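Local coordinates for tumor necrosis factor ligand superfamily member 13 (Mus musculus, PDB 1U5X), which acts as a homotrimeric cytokine that binds the receptors TACI and BCMA and takes part in regulating tumor cell growth, at residues S6-V11 / V31-R36; W48-Y53 / L109-I114; L54-V59 / S100-G105; M68-S73 / F84-S89. One frame throughout, in Å; residues are numbered along the deposited sequence. Where two conformers were deposited one is given.

All four contacts lie in one TNF homology domain, an antiparallel jelly-roll that assembles as a trimer. Along the chain contact 1 comes first; contact 4 is nested within contact 3, and that within contact 2. Contact 3 pairs the middles of strands 51-61 and 99-109; contact 2 joins the start of strand 51-61 to the loop after strand 99-109, their centres about 18 Å apart. Contact 4, at the open end of hairpin 71-75/80-85, is centred about 9 Å from the centre of contact 3 and disulfide-bonded to it. Contact 1 lies about 22 Å from contact 4, centre to centre. All four reach neighbouring subunits, contact 2 through Ile52 alone, so the same strands build domain and trimer interface.

Contact 1: S6-V11 / V31-R36; sequences SVLHLV and VLRRGR
Val7 and Arg34 bind each other twice through the backbone: Val7 N gives to Arg34 O, and Arg34 N gives to Val7 O at 3.0 Å. His9 N continues the pattern with a 3.0 Å bond to Leu32 O. His9 O is shared: Val31 N donates to it at 2.9 Å, and Leu32 N donates weakly to the same His9 O at 3.4 Å. Two residues facing one make a classic beta bulge, set here where strand 24-34 turns a corner. The strand is the partner of 7-16 in the N-terminal hairpin of the jelly-roll.

Side-chain packing adds to this on both faces. On the face of Val7, His9 and Leu32, Val7 CG2 packs on Leu32 CD2, and His9 CB meets Leu32 CB at 4.0 Å. With CG anti to the backbone N (chi1 -174°), the His9 ring runs beside Val31, whose CG2 meets the ring's edge in plane, 3.7 Å from His9 CD2. Val11 CG2 meets Val31 CG1 at 3.6 Å, the two side chains at about a right angle. On the reverse face Leu8 CD1 lies alongside Arg33 CG.

The polar ends find partners outside the pair. His9 ND1 is hydrogen-bonded to Tyr56 OH, and Phe107 of the second subunit meets the His9 ring. Arg34 gives NE to His5 O and forms a salt bridge through NH2 with the C-terminal OXT of Leu140 of that same subunit.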
loop_
_atom_site.group_PDB
_atom_site.type_symbol
_atom_site.label_atom_id
_atom_site.label_comp_id
_atom_site.label_asym_id
_atom_site.label_seq_id
_atom_site.Cartn_x
_atom_site.Cartn_y
_atom_site.Cartn_z
ATOM N N SER A 6 2.891 16.508 9.506
ATOM C CA SER A 6 2.134 15.949 10.624
ATOM C C SER A 6 1.734 14.501 10.327
ATOM O O SER A 6 1.337 14.171 9.209
ATOM C CB SER A 6 0.882 16.771 10.855
ATOM O OG SER A 6 1.247 18.101 11.121
ATOM N N VAL A 7 1.835 13.640 11.333
ATOM C CA VAL A 7 1.576 12.220 11.143
ATOM C C VAL A 7 0.917 11.583 12.356
ATOM O O VAL A 7 1.008 12.106 13.484
ATOM C CB VAL A 7 2.861 11.406 10.759
ATOM C CG1 VAL A 7 3.685 12.121 9.641
ATOM C CG2 VAL A 7 3.714 11.148 11.928
ATOM N N LEU A 8 0.244 10.461 12.114
ATOM C CA LEU A 8 -0.385 9.659 13.193
ATOM C C LEU A 8 -0.396 8.211 12.782
ATOM O O LEU A 8 -0.914 7.894 11.754
ATOM C CB LEU A 8 -1.823 10.149 13.479
ATOM C CG LEU A 8 -2.599 9.496 14.623
ATOM C CD1 LEU A 8 -1.961 9.762 15.948
ATOM C CD2 LEU A 8 -4.066 9.985 14.596
ATOM N N HIS A 9 0.202 7.330 13.587
ATOM C CA HIS A 9 0.186 5.902 13.336
ATOM C C HIS A 9 -0.446 5.267 14.573
ATOM O O HIS A 9 0.001 5.484 15.693
ATOM C CB HIS A 9 1.585 5.343 13.084
ATOM C CG HIS A 9 1.604 3.904 12.679
ATOM N ND1 HIS A 9 1.404 3.489 11.371
ATOM C CD2 HIS A 9 1.813 2.778 13.407
ATOM C CE1 HIS A 9 1.533 2.170 11.319
ATOM N NE2 HIS A 9 1.773 1.716 12.540
ATOM N N LEU A 10 -1.490 4.489 14.323
ATOM C CA LEU A 10 -2.353 3.898 15.328
ATOM C C LEU A 10 -2.379 2.383 15.205
ATOM O O LEU A 10 -2.301 1.830 14.078
ATOM C CB LEU A 10 -3.776 4.384 15.092
ATOM C CG LEU A 10 -4.013 5.882 15.041
ATOM C CD1 LEU A 10 -5.310 6.169 14.291
ATOM C CD2 LEU A 10 -4.076 6.441 16.435
ATOM N N VAL A 11 -2.482 1.727 16.351
ATOM C CA VAL A 11 -2.564 0.275 16.414
ATOM C C VAL A 11 -3.706 -0.139 17.336
ATOM O O VAL A 11 -4.256 0.696 18.061
ATOM C CB VAL A 11 -1.225 -0.328 16.887
ATOM C CG1 VAL A 11 -0.109 0.069 15.916
ATOM C CG2 VAL A 11 -0.904 0.087 18.295
ATOM N N VAL A 31 0.732 5.222 18.507
ATOM C CA VAL A 31 2.122 4.901 18.839
ATOM C C VAL A 31 3.146 5.893 18.250
ATOM O O VAL A 31 4.295 5.908 18.671
ATOM C CB VAL A 31 2.477 3.435 18.480
ATOM C CG1 VAL A 31 1.633 2.456 19.302
ATOM C CG2 VAL A 31 2.334 3.168 17.037
ATOM N N LEU A 32 2.716 6.705 17.286
ATOM C CA LEU A 32 3.540 7.765 16.703
ATOM C C LEU A 32 2.674 8.952 16.371
ATOM O O LEU A 32 1.669 8.820 15.688
ATOM C CB LEU A 32 4.219 7.300 15.404
ATOM C CG LEU A 32 5.092 8.334 14.690
ATOM C CD1 LEU A 32 6.214 8.844 15.547
ATOM C CD2 LEU A 32 5.649 7.762 13.392
ATOM N N ARG A 33 3.050 10.115 16.894
ATOM C CA ARG A 33 2.310 11.329 16.599
ATOM C C ARG A 33 3.247 12.503 16.446
ATOM O O ARG A 33 4.120 12.713 17.273
ATOM C CB ARG A 33 1.305 11.635 17.718
ATOM C CG ARG A 33 0.371 12.825 17.393
ATOM C CD ARG A 33 -0.736 13.064 18.448
ATOM N NE ARG A 33 -0.159 13.212 19.772
ATOM C CZ ARG A 33 -0.003 12.233 20.667
ATOM N NH1 ARG A 33 -0.381 10.980 20.401
ATOM N NH2 ARG A 33 0.554 12.519 21.839
ATOM N N ARG A 34 3.066 13.235 15.363
ATOM C CA ARG A 34 3.646 14.532 15.157
ATOM C C ARG A 34 2.562 15.501 14.705
ATOM O O ARG A 34 1.728 15.167 13.864
ATOM C CB ARG A 34 4.751 14.492 14.099
ATOM C CG ARG A 34 5.358 15.866 13.882
ATOM C CD ARG A 34 6.708 15.863 13.209
ATOM N NE ARG A 34 6.616 15.383 11.834
ATOM C CZ ARG A 34 7.652 14.984 11.103
ATOM N NH1 ARG A 34 8.883 14.994 11.601
ATOM N NH2 ARG A 34 7.460 14.562 9.866
ATOM N N GLY A 35 2.581 16.697 15.295
ATOM C CA GLY A 35 1.605 17.717 14.989
ATOM C C GLY A 35 0.357 17.420 15.766
ATOM O O GLY A 35 0.328 16.503 16.590
ATOM N N ARG A 36 -0.688 18.200 15.543
ATOM C CA ARG A 36 -1.863 18.056 16.408
ATOM C C ARG A 36 -3.238 18.152 15.727
ATOM O O ARG A 36 -4.262 18.420 16.390
ATOM C CB ARG A 36 -1.796 19.079 17.537
ATOM C CG ARG A 36 -1.650 20.512 17.041
ATOM C CD ARG A 36 -0.882 21.420 17.951
ATOM N NE ARG A 36 -0.386 22.587 17.220
ATOM C CZ ARG A 36 0.877 22.793 16.840
ATOM N NH1 ARG A 36 1.845 21.926 17.119
ATOM N NH2 ARG A 36 1.178 23.903 16.177
#

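Contact 2: W48-Y53 / L109-I114; sequences WDTGIY and LHQGDI
Leu109 N gives the shortest bond across this contact, 2.8 Å to Gly51 O. Gly51 N returns a bond of 2.9 Å to Leu109 O, so this single antiparallel hydrogen-bonded pair marks where strand 51-61 begins and strand 99-109 ends. The same Leu109 O also has Thr50 CA close by, in a CA-H...O contact.

Beyond this pair both chains leave the sheet, and a threonine hydroxyl takes over from the backbone. Thr50 turns OG1 to the side away from its own carbonyl carbon (chi1 -66°), where it accepts Gln111 N at 3.1 Å in an almost linear bond (172° at the hydrogen). This N-H belongs to the first half of a type II beta turn, His110 to Asp113, one of the loops that link successive strands of the jelly-roll. Asp113 N closes the turn on His110 O. Asp113 OD2 adds a second bond, taking His110 N at 2.8 Å from above the carboxylate plane. Outside the two segments, Val47 of strand 44-47 binds the backbone of Gly112 and Asp113.

Buried side chains meet on the inner side. Leu109 CD1 comes within 3.6 Å of Tyr53 CD1, approaching the ring obliquely, and Leu109 CB lies near Tyr53 CE1. The phenol reaches back along its own segment: Tyr53 OH donates to Asp49 O at 2.8 Å, which ties the loop before the strand to a ring already packed on Leu109.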
loop_
_atom_site.group_PDB
_atom_site.type_symbol
_atom_site.label_atom_id
_atom_site.label_comp_id
_atom_site.label_asym_id
_atom_site.label_seq_id
_atom_site.Cartn_x
_atom_site.Cartn_y
_atom_site.Cartn_z
ATOM N N TRP A 48 -9.139 17.618 13.119
ATOM C CA TRP A 48 -9.287 19.012 13.504
ATOM C C TRP A 48 -8.845 19.992 12.420
ATOM O O TRP A 48 -9.341 21.123 12.383
ATOM C CB TRP A 48 -8.567 19.302 14.823
ATOM C CG TRP A 48 -9.002 18.389 15.956
ATOM C CD1 TRP A 48 -8.189 17.611 16.736
ATOM C CD2 TRP A 48 -10.342 18.149 16.422
ATOM N NE1 TRP A 48 -8.935 16.909 17.651
ATOM C CE2 TRP A 48 -10.257 17.218 17.488
ATOM C CE3 TRP A 48 -11.598 18.594 16.030
ATOM C CZ2 TRP A 48 -11.381 16.741 18.163
ATOM C CZ3 TRP A 48 -12.718 18.143 16.733
ATOM C CH2 TRP A 48 -12.595 17.211 17.767
ATOM N N ASP A 49 -7.931 19.574 11.561
ATOM C CA ASP A 49 -7.311 20.455 10.590
ATOM C C ASP A 49 -7.679 20.075 9.169
ATOM O O ASP A 49 -7.363 18.984 8.710
ATOM C CB ASP A 49 -5.786 20.418 10.734
ATOM C CG ASP A 49 -5.073 21.421 9.805
ATOM O OD1 ASP A 49 -5.745 22.202 9.085
ATOM O OD2 ASP A 49 -3.833 21.515 9.736
ATOM N N THR A 50 -8.311 21.005 8.459
ATOM C CA THR A 50 -8.598 20.756 7.065
ATOM C C THR A 50 -7.301 20.554 6.312
ATOM O O THR A 50 -6.355 21.304 6.505
ATOM C CB THR A 50 -9.319 21.931 6.482
ATOM O OG1 THR A 50 -10.604 22.056 7.097
ATOM C CG2 THR A 50 -9.614 21.708 4.990
ATOM N N GLY A 51 -7.268 19.573 5.419
ATOM C CA GLY A 51 -6.101 19.355 4.584
ATOM C C GLY A 51 -6.199 18.139 3.712
ATOM O O GLY A 51 -7.232 17.461 3.694
ATOM N N ILE A 52 -5.118 17.868 2.974
ATOM C CA ILE A 52 -4.983 16.671 2.165
ATOM C C ILE A 52 -4.085 15.671 2.897
ATOM O O ILE A 52 -3.000 16.020 3.379
ATOM C CB ILE A 52 -4.415 17.053 0.763
ATOM C CG1 ILE A 52 -5.457 17.891 -0.010
ATOM C CG2 ILE A 52 -4.013 15.843 0.006
ATOM C CD1 ILE A 52 -4.960 18.433 -1.346
ATOM N N TYR A 53 -4.552 14.434 3.035
ATOM C CA TYR A 53 -3.859 13.427 3.812
ATOM C C TYR A 53 -3.741 12.159 3.052
ATOM O O TYR A 53 -4.676 11.741 2.391
ATOM C CB TYR A 53 -4.686 13.085 5.057
ATOM C CG TYR A 53 -4.811 14.198 6.052
ATOM C CD1 TYR A 53 -5.798 15.176 5.926
ATOM C CD2 TYR A 53 -3.979 14.243 7.172
ATOM C CE1 TYR A 53 -5.940 16.191 6.874
ATOM C CE2 TYR A 53 -4.115 15.267 8.133
ATOM C CZ TYR A 53 -5.081 16.230 7.971
ATOM O OH TYR A 53 -5.207 17.200 8.925
ATOM N N LEU A 109 -9.646 16.049 3.677
ATOM C CA LEU A 109 -10.404 15.905 4.903
ATOM C C LEU A 109 -10.645 17.307 5.436
ATOM O O LEU A 109 -9.808 18.201 5.282
ATOM C CB LEU A 109 -9.623 15.030 5.918
ATOM C CG LEU A 109 -9.185 13.648 5.427
ATOM C CD1 LEU A 109 -8.502 12.838 6.536
ATOM C CD2 LEU A 109 -10.326 12.873 4.879
ATOM N N HIS A 110 -11.804 17.488 6.049
ATOM C CA HIS A 110 -12.282 18.787 6.531
ATOM C C HIS A 110 -12.317 18.732 8.073
ATOM O O HIS A 110 -12.652 17.708 8.656
ATOM C CB HIS A 110 -13.669 19.061 5.956
ATOM C CG HIS A 110 -13.747 19.006 4.453
ATOM N ND1 HIS A 110 -14.226 20.055 3.699
ATOM C CD2 HIS A 110 -13.465 18.015 3.573
ATOM C CE1 HIS A 110 -14.227 19.720 2.423
ATOM N NE2 HIS A 110 -13.773 18.485 2.319
ATOM N N GLN A 111 -11.898 19.794 8.738
ATOM C CA GLN A 111 -11.967 19.810 10.198
ATOM C C GLN A 111 -13.394 19.508 10.660
ATOM O O GLN A 111 -14.360 19.940 10.036
ATOM C CB GLN A 111 -11.466 21.127 10.782
ATOM C CG GLN A 111 -12.196 22.331 10.389
ATOM C CD GLN A 111 -11.704 23.580 11.136
ATOM O OE1 GLN A 111 -11.064 23.499 12.216
ATOM N NE2 GLN A 111 -11.995 24.726 10.564
ATOM N N GLY A 112 -13.517 18.753 11.757
ATOM C CA GLY A 112 -14.800 18.258 12.224
ATOM C C GLY A 112 -15.103 16.861 11.680
ATOM O O GLY A 112 -15.977 16.190 12.203
ATOM N N ASP A 113 -14.398 16.424 10.639
ATOM C CA ASP A 113 -14.603 15.084 10.067
ATOM C C ASP A 113 -14.327 14.001 11.106
ATOM O O ASP A 113 -13.479 14.193 11.993
ATOM C CB ASP A 113 -13.679 14.847 8.873
ATOM C CG ASP A 113 -14.200 15.432 7.582
ATOM O OD1 ASP A 113 -15.293 16.037 7.549
ATOM O OD2 ASP A 113 -13.551 15.308 6.523
ATOM N N ILE A 114 -15.086 12.902 11.013
ATOM C CA ILE A 114 -14.845 11.666 11.766
ATOM C C ILE A 114 -14.443 10.561 10.774
ATOM O O ILE A 114 -15.166 10.322 9.822
ATOM C CB ILE A 114 -16.121 11.253 12.520
ATOM C CG1 ILE A 114 -16.509 12.302 13.562
ATOM C CG2 ILE A 114 -15.906 9.925 13.236
ATOM C CD1 ILE A 114 -17.891 12.081 14.126
#

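Contact 3: L54-V59 / S100-G105; sequences LLYSQV and SCYSAG
Tyr102 lies between Tyr56 and Gln58 on one face of two long antiparallel strands of the jelly-roll, the face that meets neighbouring subunits in the TNF-family trimer. Tyr56 and Tyr102 slant across each other without stacking: the hydroxyl end of Tyr102 sits against the first carbon of Tyr56, OH to CB 3.4 Å. Ala104 CB touches that same Tyr56 CB at 3.6 Å. Tyr56 has CG between its backbone N and carbonyl carbon (chi1 59°), a torsion that swings its ring away from the partner strand.

Gln58 crosses Tyr102 at about a right angle, its amide plane 78° from the ring. Its OE1 lies at the ring's edge, 3.7 Å from Tyr102 CD2. Beneath these side chains, reciprocal backbone bonds join Leu55 to Gly105, Ser57 to Ser103 and Val59 to Cys101.

Copies of the protein complete the face. Tyr102 meets Tyr102 of the third subunit edge-to-face, and Gln58 OE1 accepts a hydrogen bond from Ser103 OG of the second. Ser100 OG accepts Ile87 N of the second subunit and donates to a water 2.6 Å away, which in turn donates to Gln58 OE1 at 2.9 Å.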
loop_
_atom_site.group_PDB
_atom_site.type_symbol
_atom_site.label_atom_id
_atom_site.label_comp_id
_atom_site.label_asym_id
_atom_site.label_seq_id
_atom_site.Cartn_x
_atom_site.Cartn_y
_atom_site.Cartn_z
ATOM N N LEU A 54 -2.582 11.532 3.168
ATOM C CA LEU A 54 -2.437 10.120 2.888
ATOM C C LEU A 54 -2.989 9.354 4.075
ATOM O O LEU A 54 -2.589 9.607 5.229
ATOM C CB LEU A 54 -0.958 9.805 2.721
ATOM C CG LEU A 54 -0.611 8.330 2.496
ATOM C CD1 LEU A 54 -1.206 7.814 1.189
ATOM C CD2 LEU A 54 0.936 8.148 2.521
ATOM N N LEU A 55 -3.940 8.446 3.799
ATOM C CA LEU A 55 -4.566 7.606 4.796
ATOM C C LEU A 55 -4.283 6.183 4.384
ATOM O O LEU A 55 -4.535 5.803 3.262
ATOM C CB LEU A 55 -6.087 7.853 4.789
ATOM C CG LEU A 55 -7.024 7.411 5.891
ATOM C CD1 LEU A 55 -6.412 7.334 7.251
ATOM C CD2 LEU A 55 -8.244 8.350 5.885
ATOM N N TYR A 56 -3.772 5.384 5.307
ATOM C CA TYR A 56 -3.483 3.977 5.020
ATOM C C TYR A 56 -4.088 3.120 6.121
ATOM O O TYR A 56 -4.186 3.545 7.274
ATOM C CB TYR A 56 -1.981 3.713 4.868
ATOM C CG TYR A 56 -1.106 4.052 6.061
ATOM C CD1 TYR A 56 -0.901 3.152 7.074
ATOM C CD2 TYR A 56 -0.483 5.298 6.130
ATOM C CE1 TYR A 56 -0.067 3.473 8.167
ATOM C CE2 TYR A 56 0.318 5.659 7.190
ATOM C CZ TYR A 56 0.548 4.723 8.202
ATOM O OH TYR A 56 1.347 5.106 9.248
ATOM N N SER A 57 -4.482 1.902 5.755
ATOM C CA SER A 57 -5.165 0.977 6.637
ATOM C C SER A 57 -4.749 -0.430 6.280
ATOM O O SER A 57 -4.811 -0.826 5.125
ATOM C CB SER A 57 -6.669 1.097 6.465
ATOM O OG SER A 57 -7.349 0.003 7.068
ATOM N N GLN A 58 -4.326 -1.193 7.278
ATOM C CA GLN A 58 -4.148 -2.619 7.123
ATOM C C GLN A 58 -4.921 -3.323 8.206
ATOM O O GLN A 58 -4.948 -2.888 9.376
ATOM C CB GLN A 58 -2.688 -3.072 7.214
ATOM C CG GLN A 58 -2.481 -4.586 6.898
ATOM C CD GLN A 58 -1.011 -4.947 6.743
ATOM O OE1 GLN A 58 -0.394 -4.577 5.713
ATOM N NE2 GLN A 58 -0.468 -5.712 7.688
ATOM N N VAL A 59 -5.560 -4.407 7.805
ATOM C CA VAL A 59 -6.170 -5.318 8.768
ATOM C C VAL A 59 -5.698 -6.727 8.475
ATOM O O VAL A 59 -5.681 -7.181 7.316
ATOM C CB VAL A 59 -7.723 -5.224 8.760
ATOM C CG1 VAL A 59 -8.313 -6.216 9.779
ATOM C CG2 VAL A 59 -8.208 -3.797 9.018
ATOM N N SER A 100 -3.449 -10.455 5.219
ATOM C CA SER A 100 -3.503 -9.038 5.492
ATOM C C SER A 100 -4.167 -8.357 4.294
ATOM O O SER A 100 -4.050 -8.795 3.152
ATOM C CB SER A 100 -2.091 -8.450 5.778
ATOM O OG SER A 100 -1.175 -8.708 4.736
ATOM N N CYS A 101 -4.896 -7.295 4.567
ATOM C CA CYS A 101 -5.529 -6.499 3.539
ATOM C C CYS A 101 -5.062 -5.079 3.753
ATOM O O CYS A 101 -5.401 -4.458 4.741
ATOM C CB CYS A 101 -7.049 -6.625 3.662
ATOM S SG CYS A 101 -7.910 -6.431 2.118
ATOM N N TYR A 102 -4.261 -4.568 2.823
ATOM C CA TYR A 102 -3.759 -3.186 2.909
ATOM C C TYR A 102 -4.379 -2.334 1.800
ATOM O O TYR A 102 -4.460 -2.772 0.647
ATOM C CB TYR A 102 -2.230 -3.188 2.732
ATOM C CG TYR A 102 -1.573 -1.816 2.803
ATOM C CD1 TYR A 102 -1.550 -0.972 1.687
ATOM C CD2 TYR A 102 -1.021 -1.331 3.993
ATOM C CE1 TYR A 102 -0.980 0.315 1.750
ATOM C CE2 TYR A 102 -0.444 -0.045 4.035
ATOM C CZ TYR A 102 -0.408 0.746 2.940
ATOM O OH TYR A 102 0.138 2.025 2.895
ATOM N N SER A 103 -4.781 -1.112 2.141
ATOM C CA SER A 103 -5.148 -0.103 1.122
ATOM C C SER A 103 -4.840 1.269 1.648
ATOM O O SER A 103 -4.618 1.460 2.855
ATOM C CB SER A 103 -6.625 -0.257 0.711
ATOM O OG SER A 103 -6.982 0.626 -0.352
ATOM N N ALA A 104 -4.750 2.220 0.746
ATOM C CA ALA A 104 -4.377 3.584 1.118
ATOM C C ALA A 104 -4.693 4.524 -0.036
ATOM O O ALA A 104 -4.765 4.120 -1.198
ATOM C CB ALA A 104 -2.895 3.655 1.405
ATOM N N GLY A 105 -4.891 5.780 0.282
ATOM C CA GLY A 105 -5.063 6.804 -0.727
ATOM C C GLY A 105 -5.004 8.196 -0.176
ATOM O O GLY A 105 -4.867 8.366 1.037
HETATM O O HOH W 1 -0.921 -6.360 3.552
#

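Contact 4: M68-S73 / F84-S89; sequences MGQVVS and FRCIRS
Phe84 has CG lodged between its backbone N and carbonyl carbon (chi1 60°), which brings its ring under Val72; Val72 has CG1 anti to its backbone N (chi1 180°), which sets CG1 and CG2 over that ring. Val72 CB stands 3.9 Å from the ring centroid of Phe84, a CH-pi contact only 14° off the normal, and Val72 CG2 reaches Phe84 CZ at 3.6 Å. The backbones below pair in both directions, Val72 N giving to Phe84 O at 2.9 Å.

Gln70 bends sharply at its second torsion, and its amide comes over Cys86, with OE1 3.5 Å from Cys86 CB. Backbone Gln70 O accepts Cys86 N at 3.1 Å, and Gln70 NE2 is hydrogen-bonded to Ser57 OG and Cys101 O. Beside it Gly69 CA makes a CA-H...O contact of 3.0 Å with Cys86 O. Met68 and Arg88 then form one further isolated bridge, with Arg88 N to Met68 O at 2.7 Å.

In the jelly-roll this is the open end of the hairpin formed by strands 71-75 and 80-85. A disulfide joins Cys86 to Cys101 of strand 99-109. Arg88 NH1 binds Ser100 O of the third subunit, which places this edge at the trimer interface. Strand 114-119 pairs with strand 71-75, and its Val117 and Ile119 touch Val72 and Gln70, whereas Phe84 packs on Ser103 of strand 99-109.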
loop_
_atom_site.group_PDB
_atom_site.type_symbol
_atom_site.label_atom_id
_atom_site.label_comp_id
_atom_site.label_asym_id
_atom_site.label_seq_id
_atom_site.Cartn_x
_atom_site.Cartn_y
_atom_site.Cartn_z
ATOM N N MET A 68 -13.357 -11.153 3.291
ATOM C CA MET A 68 -13.137 -10.205 4.362
ATOM C C MET A 68 -12.591 -8.906 3.793
ATOM O O MET A 68 -11.994 -8.891 2.741
ATOM C CB MET A 68 -12.132 -10.756 5.357
ATOM C CG MET A 68 -12.594 -12.036 6.059
ATOM S SD MET A 68 -14.225 -11.921 6.843
ATOM C CE MET A 68 -13.957 -10.612 8.093
ATOM N N GLY A 69 -12.789 -7.822 4.516
ATOM C CA GLY A 69 -12.241 -6.553 4.113
ATOM C C GLY A 69 -12.718 -5.421 4.989
ATOM O O GLY A 69 -13.770 -5.487 5.617
ATOM N N GLN A 70 -11.965 -4.354 4.969
ATOM C CA GLN A 70 -12.274 -3.201 5.791
ATOM C C GLN A 70 -12.701 -2.052 4.911
ATOM O O GLN A 70 -12.286 -1.954 3.784
ATOM C CB GLN A 70 -11.113 -2.796 6.673
ATOM C CG GLN A 70 -9.960 -2.104 5.986
ATOM C CD GLN A 70 -8.913 -3.073 5.575
ATOM O OE1 GLN A 70 -9.213 -4.272 5.311
ATOM N NE2 GLN A 70 -7.675 -2.590 5.505
ATOM N N VAL A 71 -13.520 -1.172 5.467
ATOM C CA VAL A 71 -14.019 -0.006 4.790
ATOM C C VAL A 71 -13.671 1.234 5.586
ATOM O O VAL A 71 -14.013 1.327 6.760
ATOM C CB VAL A 71 -15.560 -0.073 4.687
ATOM C CG1 VAL A 71 -16.088 1.035 3.773
ATOM C CG2 VAL A 71 -16.030 -1.453 4.208
ATOM N N VAL A 72 -13.008 2.189 4.949
ATOM C CA VAL A 72 -12.584 3.441 5.573
ATOM C C VAL A 72 -13.413 4.596 5.034
ATOM O O VAL A 72 -13.470 4.790 3.827
ATOM C CB VAL A 72 -11.085 3.730 5.273
ATOM C CG1 VAL A 72 -10.620 5.023 5.897
ATOM C CG2 VAL A 72 -10.185 2.570 5.769
ATOM N N SER A 73 -14.085 5.329 5.930
ATOM C CA SER A 73 -15.051 6.361 5.573
ATOM C C SER A 73 -14.848 7.641 6.367
ATOM O O SER A 73 -14.238 7.635 7.456
ATOM C CB SER A 73 -16.496 5.887 5.784
ATOM O OG SER A 73 -16.739 4.623 5.212
ATOM N N PHE A 84 -12.104 4.543 0.864
ATOM C CA PHE A 84 -11.637 3.376 0.157
ATOM C C PHE A 84 -11.952 2.108 0.922
ATOM O O PHE A 84 -12.249 2.147 2.107
ATOM C CB PHE A 84 -10.125 3.460 -0.070
ATOM C CG PHE A 84 -9.303 3.540 1.174
ATOM C CD1 PHE A 84 -9.026 4.777 1.738
ATOM C CD2 PHE A 84 -8.759 2.408 1.772
ATOM C CE1 PHE A 84 -8.224 4.900 2.872
ATOM C CE2 PHE A 84 -7.940 2.517 2.907
ATOM C CZ PHE A 84 -7.670 3.774 3.455
ATOM N N ARG A 85 -11.840 0.977 0.244
ATOM C CA ARG A 85 -12.004 -0.332 0.893
ATOM C C ARG A 85 -10.930 -1.321 0.400
ATOM O O ARG A 85 -10.363 -1.163 -0.665
ATOM C CB ARG A 85 -13.438 -0.833 0.717
ATOM C CG ARG A 85 -13.633 -1.804 -0.430
ATOM C CD ARG A 85 -15.090 -2.045 -0.908
ATOM N NE ARG A 85 -16.103 -2.218 0.137
ATOM C CZ ARG A 85 -17.215 -1.486 0.269
ATOM N NH1 ARG A 85 -17.492 -0.477 -0.552
ATOM N NH2 ARG A 85 -18.068 -1.766 1.242
ATOM N N CYS A 86 -10.654 -2.317 1.218
ATOM C CA CYS A 86 -9.780 -3.421 0.877
ATOM C C CYS A 86 -10.636 -4.678 0.905
ATOM O O CYS A 86 -11.506 -4.782 1.759
ATOM C CB CYS A 86 -8.669 -3.475 1.907
ATOM S SG CYS A 86 -7.395 -4.611 1.423
ATOM N N ILE A 87 -10.454 -5.596 -0.043
ATOM C CA ILE A 87 -11.258 -6.834 -0.070
ATOM C C ILE A 87 -10.368 -8.058 -0.316
ATOM O O ILE A 87 -9.532 -8.014 -1.204
ATOM C CB ILE A 87 -12.368 -6.769 -1.172
ATOM C CG1 ILE A 87 -13.184 -5.489 -1.078
ATOM C CG2 ILE A 87 -13.309 -7.938 -1.021
ATOM C CD1 ILE A 87 -13.850 -5.155 -2.349
ATOM N N ARG A 88 -10.575 -9.155 0.426
ATOM C CA ARG A 88 -9.766 -10.377 0.300
ATOM C C ARG A 88 -10.604 -11.607 0.478
ATOM O O ARG A 88 -11.207 -11.752 1.523
ATOM C CB ARG A 88 -8.710 -10.470 1.406
ATOM C CG ARG A 88 -7.584 -9.550 1.262
ATOM C CD ARG A 88 -6.286 -10.172 0.779
ATOM N NE ARG A 88 -5.395 -9.094 0.403
ATOM C CZ ARG A 88 -5.646 -8.180 -0.534
ATOM N NH1 ARG A 88 -6.753 -8.220 -1.269
ATOM N NH2 ARG A 88 -4.769 -7.209 -0.744
ATOM N N SER A 89 -10.595 -12.511 -0.498
ATOM C CA SER A 89 -11.158 -13.845 -0.296
ATOM C C SER A 89 -10.242 -14.639 0.645
ATOM O O SER A 89 -9.003 -14.478 0.638
ATOM C CB SER A 89 -11.316 -14.566 -1.623
ATOM O OG SER A 89 -12.187 -13.839 -2.466
#